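Alpha-1,3-glucanase (Paenibacillus glycanilyticus, PDB 6K0P) probably hydrolyses the alpha-1,3-glucosidic linkages of alpha-1,3-glucan as the catalytic domain of a family 87 glycoside hydrolase. Local coordinates at residues 356-360 / 373-378; 380-386 / 403-409. The protein carries 1 engineered substitution. All blocks are in the same frame, centred on the assembly; numbering follows the deposited sequence.

Contact 1 (356-360 / 373-378)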
loop_
_atom_site.group_PDB
_atom_site.type_symbol
_atom_site.label_atom_id
_atom_site.label_comp_id
_atom_site.label_asym_id
_atom_site.label_seq_id
_atom_site.Cartn_x
_atom_site.Cartn_y
_atom_site.Cartn_z
ATOM N N SER A 356 2.536 -1.998 3.118
ATOM C CA SER A 356 1.229 -2.146 2.471
ATOM C C SER A 356 0.720 -3.577 2.590
ATOM O O SER A 356 -0.420 -3.809 3.013
ATOM C CB SER A 356 1.288 -1.735 1.005
ATOM O OG SER A 356 1.642 -0.363 0.869
ATOM N N PHE A 357 1.556 -4.549 2.223
ATOM C CA PHE A 357 1.248 -5.969 2.359
ATOM C C PHE A 357 2.406 -6.588 3.115
ATOM O O PHE A 357 3.556 -6.465 2.683
ATOM C CB PHE A 357 1.109 -6.628 0.984
ATOM C CG PHE A 357 -0.029 -6.089 0.165
ATOM C CD1 PHE A 357 -1.332 -6.510 0.396
ATOM C CD2 PHE A 357 0.207 -5.160 -0.829
ATOM C CE1 PHE A 357 -2.388 -6.010 -0.365
ATOM C CE2 PHE A 357 -0.843 -4.655 -1.586
ATOM C CZ PHE A 357 -2.138 -5.080 -1.351
ATOM N N ALA A 358 2.111 -7.244 4.232
ATOM C CA ALA A 358 3.161 -7.734 5.114
ATOM C C ALA A 358 2.827 -9.128 5.624
ATOM O O ALA A 358 1.657 -9.522 5.716
ATOM C CB ALA A 358 3.385 -6.795 6.304
ATOM N N LEU A 359 3.887 -9.862 5.958
ATOM C CA LEU A 359 3.794 -11.180 6.572
ATOM C C LEU A 359 4.803 -11.201 7.704
ATOM O O LEU A 359 5.999 -11.004 7.466
ATOM C CB LEU A 359 4.112 -12.267 5.538
ATOM C CG LEU A 359 3.878 -13.717 5.969
ATOM C CD1 LEU A 359 2.413 -13.993 6.320
ATOM C CD2 LEU A 359 4.317 -14.642 4.845
ATOM N N PHE A 360 4.330 -11.363 8.935
ATOM C CA PHE A 360 5.223 -11.393 10.093
ATOM C C PHE A 360 5.133 -12.763 10.742
ATOM O O PHE A 360 4.128 -13.094 11.377
ATOM C CB PHE A 360 4.919 -10.296 11.113
ATOM C CG PHE A 360 6.006 -10.143 12.159
ATOM C CD1 PHE A 360 6.080 -11.011 13.240
ATOM C CD2 PHE A 360 6.975 -9.161 12.031
ATOM C CE1 PHE A 360 7.092 -10.885 14.180
ATOM C CE2 PHE A 360 7.988 -9.029 12.969
ATOM C CZ PHE A 360 8.045 -9.886 14.040
ATOM N N ASN A 373 1.692 -19.257 2.480
ATOM C CA ASN A 373 0.925 -18.109 2.023
ATOM C C ASN A 373 1.307 -17.746 0.596
ATOM O O ASN A 373 2.432 -17.981 0.150
ATOM C CB ASN A 373 1.181 -16.917 2.943
ATOM C CG ASN A 373 0.689 -17.169 4.355
ATOM O OD1 ASN A 373 -0.512 -17.139 4.615
ATOM N ND2 ASN A 373 1.613 -17.426 5.278
ATOM N N LYS A 374 0.343 -17.187 -0.129
ATOM C CA LYS A 374 0.536 -16.777 -1.514
ATOM C C LYS A 374 0.049 -15.343 -1.633
ATOM O O LYS A 374 -1.155 -15.080 -1.525
ATOM C CB LYS A 374 -0.205 -17.708 -2.476
ATOM C CG LYS A 374 0.373 -19.132 -2.483
ATOM C CD LYS A 374 -0.400 -20.038 -3.424
ATOM C CE LYS A 374 0.152 -21.458 -3.396
ATOM N NZ LYS A 374 1.591 -21.519 -3.791
ATOM N N TYR A 375 0.991 -14.421 -1.822
ATOM C CA TYR A 375 0.724 -12.996 -2.009
ATOM C C TYR A 375 0.983 -12.760 -3.495
ATOM O O TYR A 375 2.137 -12.680 -3.924
ATOM C CB TYR A 375 1.687 -12.176 -1.154
ATOM C CG TYR A 375 1.366 -12.057 0.333
ATOM C CD1 TYR A 375 1.148 -13.180 1.134
ATOM C CD2 TYR A 375 1.340 -10.813 0.951
ATOM C CE1 TYR A 375 0.877 -13.052 2.497
ATOM C CE2 TYR A 375 1.083 -10.685 2.312
ATOM C CZ TYR A 375 0.845 -11.803 3.079
ATOM O OH TYR A 375 0.582 -11.669 4.426
ATOM N N THR A 376 -0.082 -12.677 -4.290
ATOM C CA THR A 376 0.036 -12.733 -5.744
ATOM C C THR A 376 -0.720 -11.586 -6.394
ATOM O O THR A 376 -1.785 -11.180 -5.916
ATOM C CB THR A 376 -0.490 -14.065 -6.304
ATOM O OG1 THR A 376 -1.853 -14.257 -5.895
ATOM C CG2 THR A 376 0.350 -15.238 -5.794
ATOM N N ASN A 377 -0.168 -11.070 -7.493
ATOM C CA ASN A 377 -0.845 -10.052 -8.293
ATOM C C ASN A 377 -1.217 -8.851 -7.425
ATOM O O ASN A 377 -2.374 -8.442 -7.343
ATOM C CB ASN A 377 -2.073 -10.635 -9.009
ATOM C CG ASN A 377 -1.751 -11.900 -9.788
ATOM O OD1 ASN A 377 -0.850 -11.907 -10.625
ATOM N ND2 ASN A 377 -2.478 -12.975 -9.509
ATOM N N LEU A 378 -0.208 -8.289 -6.766
ATOM C CA LEU A 378 -0.427 -7.220 -5.800
ATOM C C LEU A 378 0.230 -5.935 -6.278
ATOM O O LEU A 378 1.354 -5.954 -6.800
ATOM C CB LEU A 378 0.146 -7.594 -4.432
ATOM C CG LEU A 378 -0.402 -8.857 -3.763
ATOM C CD1 LEU A 378 0.226 -9.027 -2.377
ATOM C CD2 LEU A 378 -1.928 -8.803 -3.648
#

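Contact 2 (380-386 / 403-409). With ACY (acetic acid), chain K.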
loop_
_atom_site.group_PDB
_atom_site.type_symbol
_atom_site.label_atom_id
_atom_site.label_comp_id
_atom_site.label_asym_id
_atom_site.label_seq_id
_atom_site.Cartn_x
_atom_site.Cartn_y
_atom_site.Cartn_z
ATOM N N ALA A 380 1.189 -2.023 -4.790
ATOM C CA ALA A 380 1.283 -1.145 -3.625
ATOM C C ALA A 380 2.096 0.079 -4.018
ATOM O O ALA A 380 3.287 -0.039 -4.317
ATOM C CB ALA A 380 1.917 -1.872 -2.439
ATOM N N THR A 381 1.460 1.251 -4.025
ATOM C CA THR A 381 2.114 2.470 -4.486
ATOM C C THR A 381 1.876 3.586 -3.477
ATOM O O THR A 381 0.984 3.503 -2.633
ATOM C CB THR A 381 1.574 2.923 -5.842
ATOM O OG1 THR A 381 0.173 3.194 -5.721
ATOM C CG2 THR A 381 1.798 1.841 -6.903
ATOM N N ASN A 382 2.670 4.650 -3.584
ATOM C CA ASN A 382 2.546 5.789 -2.676
ATOM C C ASN A 382 2.527 5.316 -1.224
ATOM O O ASN A 382 1.618 5.631 -0.448
ATOM C CB ASN A 382 1.306 6.627 -2.994
ATOM C CG ASN A 382 1.444 7.430 -4.267
ATOM O OD1 ASN A 382 0.631 7.296 -5.176
ATOM N ND2 ASN A 382 2.461 8.293 -4.337
ATOM N N VAL A 383 3.531 4.523 -0.862
ATOM C CA VAL A 383 3.625 3.991 0.493
ATOM C C VAL A 383 4.124 5.122 1.382
ATOM O O VAL A 383 5.260 5.583 1.234
ATOM C CB VAL A 383 4.565 2.786 0.562
ATOM C CG1 VAL A 383 4.417 2.122 1.919
ATOM C CG2 VAL A 383 4.249 1.791 -0.555
ATOM N N ARG A 384 3.277 5.577 2.298
ATOM C CA ARG A 384 3.566 6.814 3.014
ATOM C C ARG A 384 4.567 6.630 4.148
ATOM O O ARG A 384 5.083 7.622 4.676
ATOM C CB ARG A 384 2.260 7.449 3.490
ATOM C CG ARG A 384 1.302 7.717 2.324
ATOM C CD ARG A 384 0.159 8.620 2.737
ATOM N NE ARG A 384 -0.864 7.922 3.507
ATOM C CZ ARG A 384 -1.986 8.502 3.912
ATOM N NH1 ARG A 384 -2.201 9.782 3.633
ATOM N NH2 ARG A 384 -2.888 7.811 4.594
ATOM N N ARG A 385 4.845 5.388 4.532
ATOM C CA ARG A 385 5.889 5.050 5.487
ATOM C C ARG A 385 6.108 3.552 5.365
ATOM O O ARG A 385 5.150 2.815 5.125
ATOM C CB ARG A 385 5.450 5.404 6.919
ATOM C CG ARG A 385 6.417 4.933 7.988
ATOM C CD ARG A 385 5.843 5.168 9.363
ATOM N NE ARG A 385 6.700 4.580 10.385
ATOM C CZ ARG A 385 6.701 4.973 11.647
ATOM N NH1 ARG A 385 5.883 5.948 12.035
ATOM N NH2 ARG A 385 7.521 4.392 12.517
ATOM N N ALA A 386 7.365 3.113 5.509
ATOM C CA ALA A 386 7.734 1.696 5.440
ATOM C C ALA A 386 7.623 1.144 4.016
ATOM O O ALA A 386 7.734 1.907 3.049
ATOM C CB ALA A 386 7.013 0.856 6.503
ATOM N N TYR A 403 3.781 -5.174 -8.144
ATOM C CA TYR A 403 4.182 -3.841 -8.572
ATOM C C TYR A 403 4.258 -2.962 -7.334
ATOM O O TYR A 403 3.279 -2.856 -6.585
ATOM C CB TYR A 403 3.192 -3.238 -9.575
ATOM C CG TYR A 403 3.654 -1.868 -10.019
ATOM C CD1 TYR A 403 4.717 -1.730 -10.904
ATOM C CD2 TYR A 403 3.071 -0.716 -9.513
ATOM C CE1 TYR A 403 5.169 -0.480 -11.298
ATOM C CE2 TYR A 403 3.513 0.543 -9.905
ATOM C CZ TYR A 403 4.561 0.650 -10.794
ATOM O OH TYR A 403 5.009 1.891 -11.187
ATOM N N GLY A 404 5.404 -2.351 -7.109
ATOM C CA GLY A 404 5.555 -1.393 -6.022
ATOM C C GLY A 404 6.189 -0.116 -6.522
ATOM O O GLY A 404 7.064 -0.147 -7.383
ATOM N N ALA A 405 5.746 1.015 -5.968
ATOM C CA ALA A 405 6.275 2.284 -6.463
ATOM C C ALA A 405 6.111 3.392 -5.435
ATOM O O ALA A 405 5.156 3.407 -4.649
ATOM C CB ALA A 405 5.628 2.710 -7.790
ATOM N N ASP A 406 7.062 4.330 -5.466
ATOM C CA ASP A 406 6.939 5.618 -4.781
ATOM C C ASP A 406 6.771 5.453 -3.268
ATOM O O ASP A 406 5.773 5.861 -2.674
ATOM C CB ASP A 406 5.845 6.480 -5.426
ATOM C CG ASP A 406 6.213 6.900 -6.828
ATOM O OD1 ASP A 406 7.375 7.319 -7.016
ATOM O OD2 ASP A 406 5.357 6.791 -7.736
ATOM N N THR A 407 7.786 4.846 -2.656
ATOM C CA THR A 407 7.873 4.757 -1.205
ATOM C C THR A 407 8.488 6.033 -0.641
ATOM O O THR A 407 9.485 6.544 -1.165
ATOM C CB THR A 407 8.788 3.593 -0.842
ATOM O OG1 THR A 407 9.981 3.702 -1.620
ATOM C CG2 THR A 407 8.108 2.268 -1.183
ATOM N N LEU A 408 7.914 6.535 0.457
ATOM C CA LEU A 408 8.463 7.750 1.052
ATOM C C LEU A 408 9.727 7.508 1.871
ATOM O O LEU A 408 10.606 8.375 1.887
ATOM C CB LEU A 408 7.416 8.470 1.897
ATOM C CG LEU A 408 6.264 9.077 1.101
ATOM C CD1 LEU A 408 5.439 9.981 2.009
ATOM C CD2 LEU A 408 6.759 9.853 -0.129
ATOM N N THR A 409 9.839 6.372 2.588
ATOM C CA THR A 409 10.903 6.218 3.584
ATOM C C THR A 409 11.652 4.888 3.579
ATOM O O THR A 409 12.551 4.723 4.410
ATOM C CB THR A 409 10.367 6.411 5.016
ATOM O OG1 THR A 409 9.464 5.339 5.324
ATOM C CG2 THR A 409 9.661 7.745 5.184
HETATM C C ACY K . 9.162 2.024 10.307
HETATM O O ACY K . 8.958 1.987 11.578
HETATM O OXT ACY K . 8.584 2.751 9.514
HETATM C CH3 ACY K . 10.241 1.051 9.848
HETATM O O HOH W 1 4.501 8.320 -2.015
HETATM O O HOH W 2 7.614 4.536 2.625
#

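Contact 1 (356-360 / 373-378)
Y375 reaches across the interior of the coil and gives its hydroxyl proton to the backbone carbonyl of A358 (Y375 OH to A358 O, 2.7 Å). The donor stands above the carbonyl plane, 45° out of it, rather than on a lone pair. With CG anti to the carbonyl carbon (chi1 -79°), the tyrosine projects inward, and A358 O and F357 CB lie at its ring edge. The dense packing surrounds this ring. At its hydroxyl end L359 folds in, its CD1 3.5 Å from Y375 OH and 3.7 Å from N373 ND2; the amide itself is held by N342 and by the backbone oxygen of S339. At the other end L378 lays its CD1 over one face of the F357 ring, a CH-pi contact 4.1 Å from the centroid and close to the ring normal. Between these groups the backbones stay apart: the two strand segments run nearly antiparallel (165°) with axes 9.6 Å distant, and side chains fill the interval. The outer side is looser. K374 extends into solvent, while T376 and N377 instead bind D345, on strand 343-350. A phenylalanine in place of Y375 would probably keep much of the ring packing but leave A358 O without the hydroxyl that meets it across the interior. The chemistry is thus that of an apolar filling with one polar link: methyl and ring contacts set the spacing between opposing walls of the beta-helix, and a single directed bond ties them together.

Contact 2 (380-386 / 403-409)
V383 and T407 lie side by side and point the same way, their CG2 methyls 3.9 Å apart, as equivalent positions on neighbouring coils; the hydroxyl of T407 is bound by the carbonyls of G443 and Y410. T381, on the opposite sheet face, crosses Y403 obliquely: its CG2 meets the ring at the edge, 3.7 Å from Y403 CE2, while the phenol end goes to D440. N382 and D406 also run alongside one another, amide and carboxylate planes 23° apart. Both have positive phi, which bends both segments at the same level of neighbouring coils, and water 1 bridges N382 ND2 to D406 O. The carboxylate of D406 is taken up by R441, R52 and the G51 amide, a surrounding likely to favour its charged form. Beyond the corner L408 covers the start of the turn, its CD1 3.6 Å from R384 O. R385 is stretched out, CG anti to the backbone N (chi1 173°), and at its guanidinium edge holds an acetic acid molecule, probably from the crystallisation liquor, with two nearly straight bonds (R385 NE to ACY OXT 2.8 Å, R385 NH2 to ACY O 3.0 Å). Backbone bonds join the segments before and after the bend, among them A380 N to Y403 O at 2.9 Å and L408 N to V383 O at 2.9 Å. Residues at matching positions stacked in register, with residues in left-handed helical conformation at matching corners, are characteristic of adjacent coils of the right-handed parallel beta-helix, the fold of the pectate-lyase-like clan.

In the fold
Strand 374-383 serves both contacts, whose centres lie 15 Å apart. Contact 1 uses its first part to fill the interior, contact 2 its last part to pair with the next coil. They meet where L378 O probably accepts a hydrogen bond from Y403 N (2.9 Å) and where S356 CB packs on A380 CB at 3.5 Å. Bound glucose is about 10 Å from the side chain of A358 and about 8 Å from that of R385, though no residue of either contact is among those seen in the glycan pockets. The side chain of D406 is about 7 Å from the calcium ion, and its partners G51 and R52 lie between the calcium ligands S50 and S53 in sequence.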